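Local coordinates for protein LP04448p (Drosophila melanogaster, PDB 2QK2) that probably binds tubulin through this second TOG domain and helps the XMAP215-family protein Mini spindles act at growing microtubule plus ends, at residues L103-V115 with S141-T153. Numbering follows the deposited sequence.
Sequences LLEKFKEKKPNVV and SLSNKNPSVKSET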
loop_
_atom_site.group_PDB
_atom_site.type_symbol
_atom_site.label_atom_id
_atom_site.label_comp_id
_atom_site.label_asym_id
_atom_site.label_seq_id
_atom_site.Cartn_x
_atom_site.Cartn_y
_atom_site.Cartn_z
ATOM N N LEU A 103 -4.893 -1.903 -6.137
ATOM C CA LEU A 103 -4.319 -2.707 -5.067
ATOM C C LEU A 103 -5.313 -2.902 -3.918
ATOM O O LEU A 103 -5.497 -4.025 -3.437
ATOM C CB LEU A 103 -3.033 -2.057 -4.554
ATOM C CG LEU A 103 -1.847 -2.150 -5.527
ATOM C CD1 LEU A 103 -0.713 -1.249 -5.060
ATOM C CD2 LEU A 103 -1.375 -3.605 -5.621
ATOM N N LEU A 104 -5.956 -1.819 -3.484
ATOM C CA LEU A 104 -6.922 -1.898 -2.386
ATOM C C LEU A 104 -8.060 -2.873 -2.692
ATOM O O LEU A 104 -8.421 -3.699 -1.853
ATOM C CB LEU A 104 -7.498 -0.512 -2.075
ATOM C CG LEU A 104 -6.518 0.490 -1.452
ATOM C CD1 LEU A 104 -7.170 1.864 -1.350
ATOM C CD2 LEU A 104 -6.077 -0.007 -0.086
ATOM N N GLU A 105 -8.623 -2.776 -3.892
ATOM C CA GLU A 105 -9.712 -3.663 -4.285
ATOM C C GLU A 105 -9.288 -5.126 -4.339
ATOM O O GLU A 105 -10.101 -6.027 -4.125
ATOM C CB GLU A 105 -10.271 -3.241 -5.640
ATOM C CG GLU A 105 -11.313 -2.142 -5.541
ATOM C CD GLU A 105 -11.686 -1.564 -6.892
ATOM O OE1 GLU A 105 -11.765 -2.345 -7.869
ATOM O OE2 GLU A 105 -11.911 -0.332 -6.970
ATOM N N LYS A 106 -8.011 -5.364 -4.616
ATOM C CA LYS A 106 -7.516 -6.724 -4.697
ATOM C C LYS A 106 -7.420 -7.375 -3.319
ATOM O O LYS A 106 -7.178 -8.579 -3.207
ATOM C CB LYS A 106 -6.162 -6.753 -5.415
ATOM C CG LYS A 106 -5.682 -8.156 -5.757
ATOM C CD LYS A 106 -6.728 -8.938 -6.566
ATOM C CE LYS A 106 -6.316 -10.397 -6.707
ATOM N NZ LYS A 106 -7.337 -11.220 -7.410
ATOM N N PHE A 107 -7.615 -6.587 -2.261
ATOM C CA PHE A 107 -7.570 -7.149 -0.917
ATOM C C PHE A 107 -8.784 -8.035 -0.651
ATOM O O PHE A 107 -8.986 -8.503 0.469
ATOM C CB PHE A 107 -7.458 -6.046 0.145
ATOM C CG PHE A 107 -6.040 -5.615 0.411
ATOM C CD1 PHE A 107 -5.656 -4.290 0.249
ATOM C CD2 PHE A 107 -5.080 -6.550 0.792
ATOM C CE1 PHE A 107 -4.334 -3.901 0.461
ATOM C CE2 PHE A 107 -3.757 -6.171 1.007
ATOM C CZ PHE A 107 -3.382 -4.843 0.841
ATOM N N LYS A 108 -9.596 -8.264 -1.680
ATOM C CA LYS A 108 -10.749 -9.149 -1.541
ATOM C C LYS A 108 -10.166 -10.563 -1.500
ATOM O O LYS A 108 -10.785 -11.492 -0.984
ATOM C CB LYS A 108 -11.696 -9.013 -2.735
ATOM C CG LYS A 108 -11.027 -9.303 -4.062
ATOM C CD LYS A 108 -12.024 -9.384 -5.208
ATOM C CE LYS A 108 -11.297 -9.593 -6.531
ATOM N NZ LYS A 108 -10.312 -10.722 -6.450
ATOM N N GLU A 109 -8.962 -10.705 -2.051
ATOM C CA GLU A 109 -8.258 -11.982 -2.070
ATOM C C GLU A 109 -7.658 -12.183 -0.680
ATOM O O GLU A 109 -6.905 -11.337 -0.201
ATOM C CB GLU A 109 -7.151 -11.949 -3.127
ATOM C CG GLU A 109 -6.212 -13.142 -3.087
ATOM C CD GLU A 109 -6.943 -14.452 -3.282
ATOM O OE1 GLU A 109 -7.015 -15.243 -2.319
ATOM O OE2 GLU A 109 -7.451 -14.687 -4.396
ATOM N N LYS A 110 -7.971 -13.306 -0.042
ATOM C CA LYS A 110 -7.477 -13.557 1.307
ATOM C C LYS A 110 -6.263 -14.468 1.451
ATOM O O LYS A 110 -5.724 -14.599 2.548
ATOM C CB LYS A 110 -8.616 -14.084 2.181
ATOM C CG LYS A 110 -9.817 -13.147 2.236
ATOM C CD LYS A 110 -10.863 -13.614 3.242
ATOM C CE LYS A 110 -10.337 -13.512 4.667
ATOM N NZ LYS A 110 -11.381 -13.846 5.681
ATOM N N LYS A 111 -5.820 -15.102 0.373
ATOM C CA LYS A 111 -4.648 -15.958 0.495
ATOM C C LYS A 111 -3.533 -15.095 1.087
ATOM O O LYS A 111 -3.135 -14.089 0.504
ATOM C CB LYS A 111 -4.235 -16.520 -0.866
ATOM C CG LYS A 111 -3.252 -17.682 -0.755
ATOM C CD LYS A 111 -3.444 -18.675 -1.892
ATOM C CE LYS A 111 -2.740 -19.995 -1.606
ATOM N NZ LYS A 111 -2.956 -20.996 -2.700
ATOM N N PRO A 112 -3.017 -15.484 2.263
ATOM C CA PRO A 112 -1.952 -14.749 2.955
ATOM C C PRO A 112 -0.731 -14.334 2.135
ATOM O O PRO A 112 -0.186 -13.244 2.339
ATOM C CB PRO A 112 -1.596 -15.674 4.125
ATOM C CG PRO A 112 -1.935 -17.036 3.596
ATOM C CD PRO A 112 -3.250 -16.789 2.906
ATOM N N ASN A 113 -0.294 -15.186 1.216
ATOM C CA ASN A 113 0.869 -14.849 0.401
ATOM C C ASN A 113 0.588 -13.676 -0.526
ATOM O O ASN A 113 1.468 -12.855 -0.775
ATOM C CB ASN A 113 1.325 -16.067 -0.391
ATOM C CG ASN A 113 1.822 -17.167 0.513
ATOM O OD1 ASN A 113 1.037 -17.806 1.223
ATOM N ND2 ASN A 113 3.134 -17.382 0.520
ATOM N N VAL A 114 -0.641 -13.602 -1.028
ATOM C CA VAL A 114 -1.039 -12.507 -1.896
ATOM C C VAL A 114 -1.171 -11.251 -1.036
ATOM O O VAL A 114 -0.713 -10.176 -1.421
ATOM C CB VAL A 114 -2.391 -12.789 -2.586
ATOM C CG1 VAL A 114 -2.911 -11.520 -3.272
ATOM C CG2 VAL A 114 -2.224 -13.893 -3.613
ATOM N N VAL A 115 -1.792 -11.397 0.134
ATOM C CA VAL A 115 -1.978 -10.269 1.039
ATOM C C VAL A 115 -0.639 -9.621 1.394
ATOM O O VAL A 115 -0.505 -8.395 1.355
ATOM C CB VAL A 115 -2.715 -10.703 2.341
ATOM C CG1 VAL A 115 -2.738 -9.551 3.343
ATOM C CG2 VAL A 115 -4.154 -11.117 2.009
ATOM N N SER A 141 -12.502 3.108 -0.542
ATOM C CA SER A 141 -12.215 1.714 -0.229
ATOM C C SER A 141 -12.745 1.302 1.147
ATOM O O SER A 141 -13.128 0.149 1.346
ATOM C CB SER A 141 -10.710 1.459 -0.313
ATOM O OG SER A 141 -10.430 0.077 -0.209
ATOM N N LEU A 142 -12.765 2.235 2.100
ATOM C CA LEU A 142 -13.277 1.925 3.435
ATOM C C LEU A 142 -14.778 1.651 3.365
ATOM O O LEU A 142 -15.373 1.155 4.324
ATOM C CB LEU A 142 -13.003 3.077 4.407
ATOM C CG LEU A 142 -11.569 3.173 4.943
ATOM C CD1 LEU A 142 -11.427 4.421 5.802
ATOM C CD2 LEU A 142 -11.236 1.922 5.756
ATOM N N SER A 143 -15.382 1.977 2.226
ATOM C CA SER A 143 -16.806 1.747 2.011
ATOM C C SER A 143 -17.048 0.484 1.188
ATOM O O SER A 143 -18.193 0.100 0.963
ATOM C CB SER A 143 -17.449 2.939 1.293
ATOM O OG SER A 143 -17.639 4.023 2.179
ATOM N N ASN A 144 -15.975 -0.153 0.728
ATOM C CA ASN A 144 -16.099 -1.376 -0.061
ATOM C C ASN A 144 -16.969 -2.344 0.740
ATOM O O ASN A 144 -16.843 -2.427 1.961
ATOM C CB ASN A 144 -14.710 -1.980 -0.306
ATOM C CG ASN A 144 -14.721 -3.096 -1.339
ATOM O OD1 ASN A 144 -15.326 -4.147 -1.133
ATOM N ND2 ASN A 144 -14.038 -2.872 -2.456
ATOM N N LYS A 145 -17.853 -3.070 0.065
ATOM C CA LYS A 145 -18.739 -4.001 0.759
ATOM C C LYS A 145 -17.996 -5.205 1.325
ATOM O O LYS A 145 -18.477 -5.870 2.241
ATOM C CB LYS A 145 -19.852 -4.492 -0.180
ATOM C CG LYS A 145 -19.453 -5.636 -1.116
ATOM C CD LYS A 145 -19.105 -5.164 -2.529
ATOM C CE LYS A 145 -17.851 -4.297 -2.560
ATOM N NZ LYS A 145 -17.507 -3.848 -3.941
ATOM N N ASN A 146 -16.819 -5.482 0.778
ATOM C CA ASN A 146 -16.025 -6.620 1.218
ATOM C C ASN A 146 -15.277 -6.349 2.532
ATOM O O ASN A 146 -14.422 -5.462 2.602
ATOM C CB ASN A 146 -15.028 -6.986 0.126
ATOM C CG ASN A 146 -14.409 -8.335 0.342
ATOM O OD1 ASN A 146 -14.950 -9.352 -0.092
ATOM N ND2 ASN A 146 -13.274 -8.362 1.034
ATOM N N PRO A 147 -15.578 -7.126 3.587
ATOM C CA PRO A 147 -14.932 -6.961 4.894
ATOM C C PRO A 147 -13.405 -6.999 4.819
ATOM O O PRO A 147 -12.722 -6.242 5.507
ATOM C CB PRO A 147 -15.489 -8.132 5.708
ATOM C CG PRO A 147 -16.832 -8.368 5.090
ATOM C CD PRO A 147 -16.533 -8.249 3.617
ATOM N N SER A 148 -12.873 -7.890 3.989
ATOM C CA SER A 148 -11.427 -8.017 3.845
ATOM C C SER A 148 -10.794 -6.731 3.325
ATOM O O SER A 148 -9.713 -6.339 3.770
ATOM C CB SER A 148 -11.089 -9.173 2.904
ATOM O OG SER A 148 -11.375 -10.414 3.523
ATOM N N VAL A 149 -11.467 -6.082 2.381
ATOM C CA VAL A 149 -10.962 -4.834 1.818
ATOM C C VAL A 149 -11.000 -3.739 2.881
ATOM O O VAL A 149 -10.026 -3.005 3.048
ATOM C CB VAL A 149 -11.791 -4.392 0.590
ATOM C CG1 VAL A 149 -11.391 -2.976 0.157
ATOM C CG2 VAL A 149 -11.576 -5.381 -0.559
ATOM N N LYS A 150 -12.113 -3.636 3.606
ATOM C CA LYS A 150 -12.239 -2.624 4.650
ATOM C C LYS A 150 -11.121 -2.767 5.671
ATOM O O LYS A 150 -10.484 -1.787 6.055
ATOM C CB LYS A 150 -13.573 -2.744 5.395
ATOM C CG LYS A 150 -14.826 -2.448 4.588
ATOM C CD LYS A 150 -15.966 -2.149 5.554
ATOM C CE LYS A 150 -17.317 -2.114 4.878
ATOM N NZ LYS A 150 -17.781 -3.503 4.621
ATOM N N SER A 151 -10.896 -3.997 6.119
ATOM C CA SER A 151 -9.866 -4.259 7.112
ATOM C C SER A 151 -8.468 -3.902 6.613
ATOM O O SER A 151 -7.734 -3.172 7.279
ATOM C CB SER A 151 -9.895 -5.733 7.525
ATOM O OG SER A 151 -8.827 -6.017 8.411
ATOM N N GLU A 152 -8.100 -4.422 5.443
ATOM C CA GLU A 152 -6.772 -4.152 4.891
ATOM C C GLU A 152 -6.590 -2.677 4.559
ATOM O O GLU A 152 -5.474 -2.162 4.606
ATOM C CB GLU A 152 -6.516 -5.009 3.651
ATOM C CG GLU A 152 -6.323 -6.511 3.935
ATOM C CD GLU A 152 -5.102 -6.814 4.800
ATOM O OE1 GLU A 152 -4.050 -6.153 4.621
ATOM O OE2 GLU A 152 -5.186 -7.730 5.652
ATOM N N THR A 153 -7.680 -1.991 4.231
ATOM C CA THR A 153 -7.582 -0.571 3.930
ATOM C C THR A 153 -7.249 0.158 5.235
ATOM O O THR A 153 -6.384 1.032 5.262
ATOM C CB THR A 153 -8.901 -0.008 3.352
ATOM O OG1 THR A 153 -9.199 -0.657 2.110
ATOM C CG2 THR A 153 -8.776 1.490 3.099
HETATM O O HOH W 1 -12.769 -5.651 -3.989
#
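Glu152 lies with its aliphatic part across one face of the Phe107 ring: CB stands 3.5 Å from the ring centroid, 20° off the normal, a CH-pi contact shifted toward the ring's CG side. Glu152 CG continues over the same face, 3.4 Å from Phe107 CD2. The bend at chi2 (-63°) turns the Glu152 chain so that it crosses the Phe107 side chain at about a right angle, leaving the carboxylate plane 33° from the ring plane and its oxygens beside Val115 CG1. OE2 goes on to a salt bridge with Arg119 of helix 112-126, which probably fixes the rotation of the acid, while Leu118 of that helix also packs on Phe107. Val149 sets its two methyls against the backbone of residues 104-108, CG1 lying 3.7 Å from Leu104 O. These contacts join neighbouring helices of the HEAT-repeat array that makes up a TOG domain, here through the chain linking helix 93-105 to helix 112-126 and the first turns of helix 147-161. Deeper in, Leu104 CD1 rests 3.7 Å from Ser141 CB, and Thr153 OG1 lies near Leu104 CD2 while donating to Val149 O from above the carbonyl plane; Thr153 N reaches that oxygen from the opposite face. The outer side is looser and more polar. Lys110, bent at chi3, passes its methylenes alongside Ser148 OG, CD at 3.3 Å. A water bridges Glu105 O, to which it donates at 2.7 Å, and Asn144 ND2, from which it accepts a weak bond. Asn144 OD1 accepts from Asn146 N at 2.8 Å, an Asx turn just before helix 147-161.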